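Local coordinates for protein alpha-1,3-glucanase (Paenibacillus glycanilyticus, PDB 6K0P) that probably hydrolyses the alpha-1,3-glycosidic bonds of alpha-1,3-glucan, as a member of glycoside hydrolase family 87, at residues 15-20 with 344-349; 375-380 with 399-404; 522-527 with 558-563. The protein carries 1 engineered substitution. All blocks are in the same frame, centred on the assembly; numbering follows the deposited sequence. Where two conformers were deposited one is given.

The three contacts follow one another along the chain; none nests in or crosses another. Contact 1 closes the longest loop, of more than 300 residues. It ties the N-terminal segment 15-20, which leads into strand 20-23 of an antiparallel sheet, to strand 343-350 of the parallel beta-helix. Contact 2 closes a short loop, one coil of that helix, between strands 374-383 and 397-407. Contacts 1 and 2 touch: strands 343-350 and 374-383 are neighbours, and Asp345 meets Thr376. Contact 3 lies toward the C-terminal end of the helix, where 522-527 meets the loop before the last strand. Its nearest atoms are about 17 Å from contact 2 and about 26 Å from contact 1.

Contact 1: 15-20 with 344-349; sequences ANMPFT and IDNNYA
Asn16 and Phe19 of an irregular N-terminal segment dock on Asn346 and Tyr348 at a corner of a parallel beta-helix, by hydrogen bonds and an aromatic pair. The segment runs on into strand 20-23 of an antiparallel sheet. Asn346 CG lies opposite its backbone N (chi1 -150°), which takes the amide to Asn16. Asn346 OD1 accepts a nearly straight bond from Asn16 N (2.8 Å, 170°), the donor tilted from the carbonyl plane. Asn346 ND2 returns a bond to Asn16 O at 2.9 Å; that oxygen lies in the Asn346 amide plane, but ND2 stands above the plane of the Asn16 carbonyl. The same ND2 also reaches Asn322 OD1. The edge of the Phe19 ring meets a face of Tyr348 as a T-shaped pair, planes at 86°, with Phe19 CZ 3.7 Å from Tyr348 CG. With an alanine at Asn346, both bonds to Asn16 would go, its backbone N and O would probably be left without these mates, and Asn322 OD1 would lose a donor. Two directional bonds from one side-chain amide to the Asn16 backbone, with an aromatic pair beside them, are consistent with a segment held in a defined position on the beta-helix.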
ATOM      1  N   ALA A  15      -4.436  -7.157   7.708  1.00 12.61           N
ATOM      2  CA  ALA A  15      -5.212  -6.307   8.598  1.00 11.18           C
ATOM      3  C   ALA A  15      -6.636  -6.825   8.756  1.00 12.11           C
ATOM      4  O   ALA A  15      -7.236  -7.355   7.815  1.00 14.51           O
ATOM      5  CB  ALA A  15      -5.247  -4.876   8.062  1.00 12.07           C
ATOM      6  N   ASN A  16      -7.176  -6.664   9.965  1.00 11.72           N
ATOM      7  CA  ASN A  16      -8.570  -6.972  10.270  1.00 13.19           C
ATOM      8  C   ASN A  16      -9.327  -5.648  10.204  1.00 12.59           C
ATOM      9  O   ASN A  16      -9.249  -4.829  11.121  1.00 14.93           O
ATOM     10  CB  ASN A  16      -8.671  -7.614  11.650  1.00 15.01           C
ATOM     11  CG  ASN A  16     -10.092  -7.948  12.033  1.00 22.92           C
ATOM     12  OD1 ASN A  16     -11.000  -7.882  11.208  1.00 21.35           O
ATOM     13  ND2 ASN A  16     -10.295  -8.311  13.292  1.00 30.31           N
ATOM     14  N   MET A  17     -10.032  -5.426   9.105  1.00 12.89           N
ATOM     15  CA  MET A  17     -10.740  -4.181   8.879  0.54 11.88           C
ATOM     16  C   MET A  17     -12.249  -4.409   8.886  1.00 12.03           C
ATOM     17  O   MET A  17     -12.726  -5.525   8.659  1.00 14.59           O
ATOM     18  CB  MET A  17     -10.306  -3.575   7.535  0.54 12.95           C
ATOM     19  CG  MET A  17      -8.785  -3.469   7.354  0.54 12.13           C
ATOM     20  SD  MET A  17      -7.919  -2.479   8.598  0.54 14.82           S
ATOM     21  CE  MET A  17      -8.851  -0.955   8.527  0.54 15.39           C
ATOM     22  N   PRO A  18     -13.035  -3.364   9.170  1.00 12.37           N
ATOM     23  CA  PRO A  18     -14.495  -3.542   9.224  1.00 13.16           C
ATOM     24  C   PRO A  18     -15.155  -3.656   7.864  1.00 12.41           C
ATOM     25  O   PRO A  18     -16.336  -4.020   7.797  1.00 14.12           O
ATOM     26  CB  PRO A  18     -14.980  -2.279   9.950  1.00 14.93           C
ATOM     27  CG  PRO A  18     -13.943  -1.272   9.692  1.00 16.57           C
ATOM     28  CD  PRO A  18     -12.626  -2.022   9.620  1.00 12.13           C
ATOM     29  N   PHE A  19     -14.445  -3.348   6.789  1.00 11.23           N
ATOM     30  CA  PHE A  19     -15.000  -3.489   5.457  1.00 11.29           C
ATOM     31  C   PHE A  19     -14.600  -4.829   4.862  1.00 13.95           C
ATOM     32  O   PHE A  19     -13.560  -5.402   5.207  1.00 14.53           O
ATOM     33  CB  PHE A  19     -14.573  -2.336   4.542  1.00 11.70           C
ATOM     34  CG  PHE A  19     -13.098  -2.059   4.540  1.00 10.92           C
ATOM     35  CD1 PHE A  19     -12.253  -2.722   3.661  1.00 16.63           C
ATOM     36  CD2 PHE A  19     -12.562  -1.106   5.387  1.00 13.41           C
ATOM     37  CE1 PHE A  19     -10.890  -2.446   3.649  1.00 17.28           C
ATOM     38  CE2 PHE A  19     -11.203  -0.826   5.379  1.00 15.52           C
ATOM     39  CZ  PHE A  19     -10.368  -1.499   4.510  1.00 17.14           C
ATOM     40  N   THR A  20     -15.467  -5.334   3.991  1.00 12.96           N
ATOM     41  CA  THR A  20     -15.247  -6.553   3.227  1.00 11.19           C
ATOM     42  C   THR A  20     -14.937  -6.153   1.791  1.00 12.24           C
ATOM     43  O   THR A  20     -15.579  -5.253   1.241  1.00 13.47           O
ATOM     44  CB  THR A  20     -16.521  -7.400   3.246  1.00 13.53           C
ATOM     45  OG1 THR A  20     -16.826  -7.756   4.600  1.00 16.05           O
ATOM     46  CG2 THR A  20     -16.357  -8.678   2.419  1.00 15.67           C
ATOM     47  N   ILE A 344       3.369  -0.431  14.113  1.00 10.83           N
ATOM     48  CA  ILE A 344       2.606  -0.209  12.887  1.00 10.05           C
ATOM     49  C   ILE A 344       1.697  -1.421  12.746  1.00 10.96           C
ATOM     50  O   ILE A 344       2.109  -2.457  12.214  1.00 11.18           O
ATOM     51  CB  ILE A 344       3.539  -0.046  11.672  1.00 10.98           C
ATOM     52  CG1 ILE A 344       4.635   0.985  11.967  1.00 12.63           C
ATOM     53  CG2 ILE A 344       2.748   0.323  10.413  1.00 12.02           C
ATOM     54  CD1 ILE A 344       4.129   2.349  12.333  1.00 15.26           C
ATOM     55  N   ASP A 345       0.466  -1.316  13.246  1.00  9.40           N
ATOM     56  CA  ASP A 345      -0.385  -2.477  13.470  1.00  9.84           C
ATOM     57  C   ASP A 345      -1.756  -2.292  12.841  1.00 11.46           C
ATOM     58  O   ASP A 345      -2.410  -1.264  13.046  1.00 11.42           O
ATOM     59  CB  ASP A 345      -0.570  -2.706  14.970  1.00 12.28           C
ATOM     60  CG  ASP A 345      -1.449  -3.890  15.266  1.00 14.08           C
ATOM     61  OD1 ASP A 345      -1.226  -4.958  14.660  1.00 13.95           O
ATOM     62  OD2 ASP A 345      -2.356  -3.764  16.115  1.00 19.01           O
ATOM     63  N   ASN A 346      -2.202  -3.297  12.094  1.00 10.34           N
ATOM     64  CA  ASN A 346      -3.590  -3.368  11.655  1.00  9.45           C
ATOM     65  C   ASN A 346      -3.965  -2.200  10.752  1.00 10.79           C
ATOM     66  O   ASN A 346      -4.993  -1.550  10.936  1.00 11.98           O
ATOM     67  CB  ASN A 346      -4.569  -3.512  12.827  1.00 10.62           C
ATOM     68  CG  ASN A 346      -5.809  -4.273  12.430  1.00 11.35           C
ATOM     69  OD1 ASN A 346      -5.725  -5.435  12.030  1.00 12.27           O
ATOM     70  ND2 ASN A 346      -6.969  -3.620  12.506  1.00 12.24           N
ATOM     71  N   ASN A 347      -3.122  -1.955   9.753  1.00  9.84           N
ATOM     72  CA  ASN A 347      -3.353  -0.918   8.761  1.00 10.41           C
ATOM     73  C   ASN A 347      -3.551  -1.556   7.395  1.00  9.75           C
ATOM     74  O   ASN A 347      -2.945  -2.585   7.076  1.00 11.00           O
ATOM     75  CB  ASN A 347      -2.172   0.041   8.702  1.00  9.25           C
ATOM     76  CG  ASN A 347      -1.908   0.707  10.038  1.00 10.46           C
ATOM     77  OD1 ASN A 347      -2.676   1.558  10.472  1.00 11.02           O
ATOM     78  ND2 ASN A 347      -0.823   0.320  10.699  1.00 11.69           N
ATOM     79  N   TYR A 348      -4.400  -0.923   6.595  1.00 10.24           N
ATOM     80  CA  TYR A 348      -4.744  -1.387   5.257  1.00 10.26           C
ATOM     81  C   TYR A 348      -4.306  -0.326   4.264  1.00  9.75           C
ATOM     82  O   TYR A 348      -4.658   0.851   4.418  1.00 10.58           O
ATOM     83  CB  TYR A 348      -6.265  -1.589   5.144  1.00  8.67           C
ATOM     84  CG  TYR A 348      -6.744  -1.905   3.741  1.00  9.25           C
ATOM     85  CD1 TYR A 348      -7.056  -0.887   2.840  1.00 11.84           C
ATOM     86  CD2 TYR A 348      -6.912  -3.218   3.323  1.00 10.57           C
ATOM     87  CE1 TYR A 348      -7.485  -1.168   1.556  1.00 11.00           C
ATOM     88  CE2 TYR A 348      -7.345  -3.513   2.040  1.00 10.19           C
ATOM     89  CZ  TYR A 348      -7.635  -2.482   1.163  1.00 10.78           C
ATOM     90  OH  TYR A 348      -8.066  -2.764  -0.122  1.00 10.28           O
ATOM     91  N   ALA A 349      -3.552  -0.740   3.244  1.00  9.74           N
ATOM     92  CA  ALA A 349      -3.129   0.153   2.176  1.00 10.22           C
ATOM     93  C   ALA A 349      -3.553  -0.432   0.840  1.00  9.23           C
ATOM     94  O   ALA A 349      -3.383  -1.631   0.598  1.00 10.69           O
ATOM     95  CB  ALA A 349      -1.609   0.346   2.170  1.00 10.70           C
TER

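Contact 2: 375-380 with 399-404; sequences YTNLTA and FQNLYG
The side chains of Asn377 and Asn401 cross obliquely at equivalent corners of two successive coils, and their amides are turned 78° apart. Asn401 ND2 donates to Asn377 OD1 at 2.7 Å. The bond is almost straight (172°) and uses a lone pair of OD1. The donor lies in the carbonyl plane of Asn377, and OD1 lies in the amide plane of Asn401. The two residues reach it differently. Asn401 holds CG anti to its N (chi1 -170°), whereas Asn377 holds CG anti to its carbonyl carbon. The remaining polar atoms hold the amides in place: Asn377 ND2 binds Asp345, and Asn401 OD1 accepts from Gly14 N.

Tyr375 and Phe399 lie side by side and point the same way. CE2 of Phe399 stands over one face of the Tyr375 ring, near its rim, 3.6 Å from Tyr375 CG. The rings are oblique, with centroids 4.9 Å apart. On the same side of the chains, Leu402 CD2 rests 4.0 Å from Leu378 CB. Facing the other way, Thr379 CG2 meets the edge of the Tyr403 ring at CD2, 4.0 Å away. Tyr403 OH goes on to Asp440.

Between these pairs the backbones run parallel in exact register. Tyr403 N bonds to Leu378 O at 2.9 Å, and Ala380 N to Tyr403 O at the same length. Both corner asparagines have backbone angles in the left-handed helical region. Stacked aromatic, leucine and asparagine pairs at equivalent positions of successive coils are typical of the right-handed parallel beta-helix of the pectate lyase-like clan, and recall its asparagine ladders.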
ATOM      1  N   TYR A 375       5.830  -4.345  12.626  1.00 11.29           N
ATOM      2  CA  TYR A 375       4.913  -4.084  11.517  1.00 10.79           C
ATOM      3  C   TYR A 375       4.031  -5.328  11.461  1.00 11.67           C
ATOM      4  O   TYR A 375       4.455  -6.375  10.966  1.00 11.97           O
ATOM      5  CB  TYR A 375       5.706  -3.923  10.221  1.00 10.64           C
ATOM      6  CG  TYR A 375       6.394  -2.582   9.990  1.00 11.22           C
ATOM      7  CD1 TYR A 375       7.259  -2.022  10.933  1.00 14.24           C
ATOM      8  CD2 TYR A 375       6.222  -1.898   8.793  1.00 11.30           C
ATOM      9  CE1 TYR A 375       7.896  -0.803  10.694  1.00 13.66           C
ATOM     10  CE2 TYR A 375       6.866  -0.689   8.548  1.00  9.87           C
ATOM     11  CZ  TYR A 375       7.695  -0.143   9.501  1.00 12.10           C
ATOM     12  OH  TYR A 375       8.324   1.059   9.257  1.00 13.42           O
ATOM     13  N   THR A 376       2.814  -5.232  11.993  1.00 10.75           N
ATOM     14  CA  THR A 376       1.991  -6.409  12.251  1.00 10.51           C
ATOM     15  C   THR A 376       0.592  -6.228  11.683  1.00 11.11           C
ATOM     16  O   THR A 376       0.041  -5.122  11.702  1.00 11.22           O
ATOM     17  CB  THR A 376       1.888  -6.709  13.755  1.00 11.02           C
ATOM     18  OG1 THR A 376       1.368  -5.562  14.444  1.00 12.89           O
ATOM     19  CG2 THR A 376       3.263  -7.054  14.335  1.00 12.94           C
ATOM     20  N   ASN A 377       0.017  -7.323  11.185  1.00 10.56           N
ATOM     21  CA  ASN A 377      -1.369  -7.327  10.723  1.00 10.98           C
ATOM     22  C   ASN A 377      -1.583  -6.241   9.669  1.00 10.69           C
ATOM     23  O   ASN A 377      -2.446  -5.374   9.796  1.00 10.90           O
ATOM     24  CB  ASN A 377      -2.345  -7.174  11.899  1.00 11.00           C
ATOM     25  CG  ASN A 377      -2.078  -8.171  13.015  1.00 12.76           C
ATOM     26  OD1 ASN A 377      -2.035  -9.377  12.779  1.00 14.73           O
ATOM     27  ND2 ASN A 377      -1.888  -7.671  14.230  1.00 14.34           N
ATOM     28  N   LEU A 378      -0.773  -6.299   8.617  1.00 10.56           N
ATOM     29  CA  LEU A 378      -0.770  -5.260   7.596  1.00 10.44           C
ATOM     30  C   LEU A 378      -1.223  -5.830   6.261  1.00  9.76           C
ATOM     31  O   LEU A 378      -0.833  -6.944   5.883  1.00 10.97           O
ATOM     32  CB  LEU A 378       0.627  -4.659   7.432  1.00 10.75           C
ATOM     33  CG  LEU A 378       1.261  -4.010   8.666  1.00  9.77           C
ATOM     34  CD1 LEU A 378       2.614  -3.397   8.295  1.00 11.53           C
ATOM     35  CD2 LEU A 378       0.342  -2.940   9.261  1.00 10.84           C
ATOM     36  N   THR A 379      -2.035  -5.060   5.541  1.00  9.44           N
ATOM     37  CA  THR A 379      -2.448  -5.408   4.191  1.00  9.17           C
ATOM     38  C   THR A 379      -2.002  -4.303   3.249  1.00  9.74           C
ATOM     39  O   THR A 379      -2.188  -3.118   3.544  1.00 11.17           O
ATOM     40  CB  THR A 379      -3.965  -5.573   4.131  1.00 11.39           C
ATOM     41  OG1 THR A 379      -4.330  -6.734   4.888  1.00 12.39           O
ATOM     42  CG2 THR A 379      -4.450  -5.708   2.685  1.00 12.53           C
ATOM     43  N   ALA A 380      -1.394  -4.689   2.126  1.00  9.36           N
ATOM     44  CA  ALA A 380      -0.982  -3.731   1.101  1.00 10.79           C
ATOM     45  C   ALA A 380      -1.256  -4.348  -0.262  1.00 10.96           C
ATOM     46  O   ALA A 380      -0.637  -5.352  -0.623  1.00 10.87           O
ATOM     47  CB  ALA A 380       0.493  -3.363   1.255  1.00 10.80           C
ATOM     48  N   PHE A 399       8.088  -8.181  10.944  1.00 11.71           N
ATOM     49  CA  PHE A 399       7.004  -7.978   9.989  1.00 11.66           C
ATOM     50  C   PHE A 399       6.170  -9.250  10.049  1.00 12.62           C
ATOM     51  O   PHE A 399       6.626 -10.310   9.602  1.00 14.06           O
ATOM     52  CB  PHE A 399       7.575  -7.752   8.590  1.00 11.25           C
ATOM     53  CG  PHE A 399       8.493  -6.557   8.501  1.00 11.85           C
ATOM     54  CD1 PHE A 399       9.802  -6.631   8.941  1.00 14.00           C
ATOM     55  CD2 PHE A 399       8.032  -5.351   7.976  1.00 16.80           C
ATOM     56  CE1 PHE A 399      10.643  -5.529   8.869  1.00 17.44           C
ATOM     57  CE2 PHE A 399       8.872  -4.243   7.899  1.00 15.51           C
ATOM     58  CZ  PHE A 399      10.178  -4.333   8.344  1.00 17.57           C
ATOM     59  N   GLN A 400       4.965  -9.162  10.616  1.00 11.07           N
ATOM     60  CA  GLN A 400       4.222 -10.354  11.001  1.00 11.66           C
ATOM     61  C   GLN A 400       2.763 -10.245  10.591  1.00 11.74           C
ATOM     62  O   GLN A 400       2.129  -9.205  10.797  1.00 12.66           O
ATOM     63  CB  GLN A 400       4.312 -10.544  12.513  1.00 12.34           C
ATOM     64  CG  GLN A 400       3.664 -11.807  13.034  1.00 12.87           C
ATOM     65  CD  GLN A 400       3.927 -11.968  14.519  1.00 16.06           C
ATOM     66  OE1 GLN A 400       3.474 -11.160  15.333  1.00 20.38           O
ATOM     67  NE2 GLN A 400       4.695 -12.989  14.876  1.00 21.46           N
ATOM     68  N   ASN A 401       2.231 -11.332  10.030  1.00 11.89           N
ATOM     69  CA  ASN A 401       0.846 -11.424   9.561  1.00 11.09           C
ATOM     70  C   ASN A 401       0.547 -10.363   8.496  1.00 11.96           C
ATOM     71  O   ASN A 401      -0.199  -9.404   8.710  1.00 12.61           O
ATOM     72  CB  ASN A 401      -0.179 -11.403  10.699  1.00 11.11           C
ATOM     73  CG  ASN A 401      -1.561 -11.752  10.201  1.00 14.90           C
ATOM     74  OD1 ASN A 401      -1.692 -12.519   9.253  1.00 18.81           O
ATOM     75  ND2 ASN A 401      -2.593 -11.188  10.811  1.00 15.23           N
ATOM     76  N   LEU A 402       1.135 -10.590   7.327  1.00 11.89           N
ATOM     77  CA  LEU A 402       1.070  -9.657   6.209  1.00 11.04           C
ATOM     78  C   LEU A 402       0.241 -10.244   5.080  1.00 11.96           C
ATOM     79  O   LEU A 402       0.284 -11.453   4.826  1.00 11.74           O
ATOM     80  CB  LEU A 402       2.467  -9.379   5.650  1.00 11.49           C
ATOM     81  CG  LEU A 402       3.575  -9.053   6.643  1.00 10.86           C
ATOM     82  CD1 LEU A 402       4.909  -8.913   5.901  1.00 11.59           C
ATOM     83  CD2 LEU A 402       3.213  -7.775   7.399  1.00 11.81           C
ATOM     84  N   TYR A 403      -0.490  -9.379   4.380  1.00 11.76           N
ATOM     85  CA  TYR A 403      -1.094  -9.740   3.106  1.00 10.68           C
ATOM     86  C   TYR A 403      -0.648  -8.715   2.076  1.00 11.25           C
ATOM     87  O   TYR A 403      -0.841  -7.510   2.273  1.00 12.88           O
ATOM     88  CB  TYR A 403      -2.626  -9.764   3.183  1.00 10.61           C
ATOM     89  CG  TYR A 403      -3.218 -10.170   1.852  1.00 10.75           C
ATOM     90  CD1 TYR A 403      -3.166 -11.493   1.427  1.00 14.27           C
ATOM     91  CD2 TYR A 403      -3.775  -9.230   0.999  1.00 13.78           C
ATOM     92  CE1 TYR A 403      -3.681 -11.874   0.197  1.00 16.11           C
ATOM     93  CE2 TYR A 403      -4.298  -9.603  -0.235  1.00 17.09           C
ATOM     94  CZ  TYR A 403      -4.245 -10.924  -0.626  1.00 13.21           C
ATOM     95  OH  TYR A 403      -4.757 -11.303  -1.846  1.00 13.59           O
ATOM     96  N   GLY A 404      -0.048  -9.180   0.998  1.00 10.78           N
ATOM     97  CA  GLY A 404       0.316  -8.304  -0.107  1.00 11.55           C
ATOM     98  C   GLY A 404      -0.162  -8.877  -1.421  1.00 10.51           C
ATOM     99  O   GLY A 404      -0.140 -10.089  -1.620  1.00 11.23           O
TER

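Contact 3: 522-527 with 558-563; sequences IKLVVR and AQSPNF. With SO4 (sulfate ion), chain E.
Leu524 and Val526 pack on Ser560, Phe563 and Gln559 without a direct hydrogen bond between the segments, and a single water supplies the polar link. The water donates to Val525 O (2.8 Å) and to Ser560 OG (2.7 Å). Ser560 OG in turn bonds to Gly556 O, so its hydroxyl joins the water to the start of its own loop. Its chi1 of -50° puts OG anti to the carbonyl carbon and turned toward the other segment, where it also sits against Leu524 CB.

The rest is mainly apolar packing. Leu524 and Phe563 cross at about a right angle. The two methyls of Leu524 meet neighbouring ring atoms: Leu524 CD1 lies 3.8 Å from Phe563 CD2, and Leu524 CD2 lies as close to Phe563 CE2. Val526 and Gln559 also cross at about a right angle. Val526 CG2 touches Gln559 CB at 3.7 Å, while Val526 CG1 lies near Gln559 OE1.

Beyond CG the Gln559 chain is extended, and its NE2 binds O1 of a sulfate at 2.9 Å. Ala558 N donates to sulfate O3 at 2.9 Å in a nearly straight bond, and Gln559 N adds a weak one to O1. Gly556 N is a further donor. The sulfate probably came from the crystallisation liquor. It is held by three backbone N-H groups and the Gln559 side chain. Gln559 NE2 has a second partner in Tyr555 OH.

A type I turn from Ser560 to Phe563 then carries the chain into strand 563-569. That strand pairs in parallel with strand 537-541, and Phe563 packs on its Ala539. Strand 520-524 lies between strands 490-496 and 554-555, with Leu524 resting on Phe494. The contact therefore joins adjacent coils near the C-terminal end of the beta-helix.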
ATOM      1  N   ILE A 522      12.358 -20.602  -7.104  1.00 12.52           N
ATOM      2  CA  ILE A 522      13.479 -19.861  -6.538  1.00 12.08           C
ATOM      3  C   ILE A 522      14.415 -19.491  -7.677  1.00 12.35           C
ATOM      4  O   ILE A 522      14.736 -20.339  -8.517  1.00 13.91           O
ATOM      5  CB  ILE A 522      14.221 -20.713  -5.489  1.00 14.11           C
ATOM      6  CG1 ILE A 522      13.274 -21.067  -4.338  1.00 14.21           C
ATOM      7  CG2 ILE A 522      15.488 -19.992  -4.991  1.00 12.40           C
ATOM      8  CD1 ILE A 522      13.768 -22.185  -3.458  1.00 18.18           C
ATOM      9  N   LYS A 523      14.836 -18.228  -7.726  1.00 11.98           N
ATOM     10  CA  LYS A 523      15.848 -17.792  -8.679  1.00 10.96           C
ATOM     11  C   LYS A 523      17.044 -17.239  -7.920  1.00 13.41           C
ATOM     12  O   LYS A 523      16.899 -16.321  -7.099  1.00 12.50           O
ATOM     13  CB  LYS A 523      15.318 -16.737  -9.650  1.00 13.93           C
ATOM     14  CG  LYS A 523      16.415 -16.251 -10.605  1.00 12.17           C
ATOM     15  CD  LYS A 523      15.856 -15.427 -11.755  1.00 13.65           C
ATOM     16  CE  LYS A 523      16.977 -14.869 -12.631  1.00 11.61           C
ATOM     17  NZ  LYS A 523      16.454 -14.038 -13.769  1.00 13.86           N
ATOM     18  N   LEU A 524      18.217 -17.813  -8.177  1.00 13.39           N
ATOM     19  CA  LEU A 524      19.482 -17.201  -7.798  1.00 11.74           C
ATOM     20  C   LEU A 524      19.942 -16.399  -9.010  1.00 13.16           C
ATOM     21  O   LEU A 524      20.250 -16.974 -10.059  1.00 14.23           O
ATOM     22  CB  LEU A 524      20.494 -18.278  -7.400  1.00 12.17           C
ATOM     23  CG  LEU A 524      20.021 -19.355  -6.415  1.00 13.65           C
ATOM     24  CD1 LEU A 524      21.168 -20.332  -6.083  1.00 13.74           C
ATOM     25  CD2 LEU A 524      19.456 -18.764  -5.122  1.00 14.19           C
ATOM     26  N   VAL A 525      19.933 -15.075  -8.894  1.00 12.87           N
ATOM     27  CA  VAL A 525      20.248 -14.227 -10.040  1.00 11.51           C
ATOM     28  C   VAL A 525      21.718 -14.408 -10.396  1.00 11.87           C
ATOM     29  O   VAL A 525      22.605 -14.206  -9.559  1.00 14.06           O
ATOM     30  CB  VAL A 525      19.905 -12.759  -9.748  1.00 12.84           C
ATOM     31  CG1 VAL A 525      20.245 -11.868 -10.958  1.00 13.03           C
ATOM     32  CG2 VAL A 525      18.425 -12.633  -9.365  1.00 11.96           C
ATOM     33  N   VAL A 526      21.980 -14.783 -11.649  1.00 12.79           N
ATOM     34  CA  VAL A 526      23.338 -15.059 -12.112  1.00 12.57           C
ATOM     35  C   VAL A 526      23.980 -13.830 -12.738  1.00 14.47           C
ATOM     36  O   VAL A 526      25.154 -13.538 -12.492  1.00 14.93           O
ATOM     37  CB  VAL A 526      23.301 -16.247 -13.098  1.00 13.30           C
ATOM     38  CG1 VAL A 526      24.680 -16.484 -13.712  1.00 14.83           C
ATOM     39  CG2 VAL A 526      22.818 -17.491 -12.401  1.00 15.15           C
ATOM     40  N   ARG A 527      23.233 -13.106 -13.569  1.00 13.81           N
ATOM     41  CA  ARG A 527      23.748 -11.895 -14.197  1.00 14.09           C
ATOM     42  C   ARG A 527      22.534 -11.012 -14.472  1.00 13.68           C
ATOM     43  O   ARG A 527      21.836 -11.207 -15.475  1.00 14.65           O
ATOM     44  CB  ARG A 527      24.521 -12.215 -15.473  1.00 14.79           C
ATOM     45  CG  ARG A 527      25.112 -10.981 -16.149  1.00 17.99           C
ATOM     46  CD  ARG A 527      25.985 -11.338 -17.362  1.00 17.52           C
ATOM     47  NE  ARG A 527      25.233 -11.848 -18.510  1.00 18.66           N
ATOM     48  CZ  ARG A 527      25.167 -13.134 -18.848  1.00 19.63           C
ATOM     49  NH1 ARG A 527      25.794 -14.048 -18.118  1.00 22.10           N
ATOM     50  NH2 ARG A 527      24.469 -13.509 -19.916  1.00 21.30           N
ATOM     51  N   ALA A 558      23.598 -24.114 -10.153  1.00 13.80           N
ATOM     52  CA  ALA A 558      24.872 -24.568 -10.700  1.00 15.44           C
ATOM     53  C   ALA A 558      25.755 -23.406 -11.128  1.00 16.93           C
ATOM     54  O   ALA A 558      26.983 -23.546 -11.164  1.00 20.47           O
ATOM     55  CB  ALA A 558      24.628 -25.507 -11.884  1.00 16.91           C
ATOM     56  N   GLN A 559      25.161 -22.263 -11.464  1.00 14.19           N
ATOM     57  CA  GLN A 559      25.894 -21.101 -11.949  1.00 14.31           C
ATOM     58  C   GLN A 559      26.253 -20.123 -10.846  1.00 12.24           C
ATOM     59  O   GLN A 559      26.739 -19.024 -11.140  1.00 16.05           O
ATOM     60  CB  GLN A 559      25.083 -20.368 -13.019  1.00 15.70           C
ATOM     61  CG  GLN A 559      24.763 -21.198 -14.237  1.00 14.04           C
ATOM     62  CD  GLN A 559      23.816 -20.469 -15.160  1.00 16.54           C
ATOM     63  OE1 GLN A 559      24.240 -19.650 -15.979  1.00 19.25           O
ATOM     64  NE2 GLN A 559      22.518 -20.727 -14.999  1.00 17.80           N
ATOM     65  N   SER A 560      26.015 -20.492  -9.591  1.00 13.93           N
ATOM     66  CA  SER A 560      26.276 -19.623  -8.445  1.00 14.13           C
ATOM     67  C   SER A 560      27.268 -20.317  -7.519  1.00 15.32           C
ATOM     68  O   SER A 560      26.894 -20.815  -6.445  1.00 14.96           O
ATOM     69  CB  SER A 560      24.983 -19.229  -7.738  1.00 14.58           C
ATOM     70  OG  SER A 560      24.039 -18.738  -8.684  1.00 14.85           O
ATOM     71  N   PRO A 561      28.550 -20.364  -7.911  1.00 14.36           N
ATOM     72  CA  PRO A 561      29.541 -21.128  -7.141  1.00 15.61           C
ATOM     73  C   PRO A 561      29.909 -20.509  -5.807  1.00 16.26           C
ATOM     74  O   PRO A 561      30.585 -21.178  -5.016  1.00 15.34           O
ATOM     75  CB  PRO A 561      30.755 -21.169  -8.079  1.00 17.43           C
ATOM     76  CG  PRO A 561      30.646 -19.923  -8.879  1.00 19.40           C
ATOM     77  CD  PRO A 561      29.154 -19.707  -9.086  1.00 17.44           C
ATOM     78  N   ASN A 562      29.505 -19.265  -5.536  1.00 13.48           N
ATOM     79  CA  ASN A 562      29.791 -18.597  -4.273  1.00 14.41           C
ATOM     80  C   ASN A 562      28.608 -18.629  -3.312  1.00 12.01           C
ATOM     81  O   ASN A 562      28.673 -17.998  -2.249  1.00 14.07           O
ATOM     82  CB  ASN A 562      30.190 -17.138  -4.525  1.00 15.12           C
ATOM     83  CG  ASN A 562      31.096 -16.978  -5.730  1.00 17.40           C
ATOM     84  OD1 ASN A 562      30.639 -16.674  -6.842  1.00 18.40           O
ATOM     85  ND2 ASN A 562      32.395 -17.175  -5.517  1.00 16.42           N
ATOM     86  N   PHE A 563      27.531 -19.328  -3.670  1.00 13.02           N
ATOM     87  CA  PHE A 563      26.289 -19.344  -2.906  1.00 12.40           C
ATOM     88  C   PHE A 563      25.910 -20.788  -2.625  1.00 13.61           C
ATOM     89  O   PHE A 563      25.860 -21.606  -3.551  1.00 16.63           O
ATOM     90  CB  PHE A 563      25.159 -18.678  -3.706  1.00 14.59           C
ATOM     91  CG  PHE A 563      23.912 -18.404  -2.892  1.00 12.28           C
ATOM     92  CD1 PHE A 563      23.774 -17.201  -2.228  1.00 12.95           C
ATOM     93  CD2 PHE A 563      22.885 -19.341  -2.795  1.00 14.10           C
ATOM     94  CE1 PHE A 563      22.631 -16.921  -1.484  1.00 12.95           C
ATOM     95  CE2 PHE A 563      21.736 -19.059  -2.044  1.00 12.40           C
ATOM     96  CZ  PHE A 563      21.623 -17.847  -1.394  1.00 12.54           C
TER
HETATM   97  S   SO4 E2001      21.415 -23.742 -13.076  1.00 16.17           S
HETATM   98  O1  SO4 E2001      22.341 -22.661 -12.812  1.00 15.25           O
HETATM   99  O2  SO4 E2001      21.880 -24.444 -14.293  1.00 18.50           O
HETATM  100  O3  SO4 E2001      21.367 -24.681 -11.967  1.00 14.69           O
HETATM  101  O4  SO4 E2001      20.045 -23.256 -13.288  1.00 16.57           O
HETATM  102  O   HOH W   1      23.236 -16.280  -7.820  1.00 12.80           O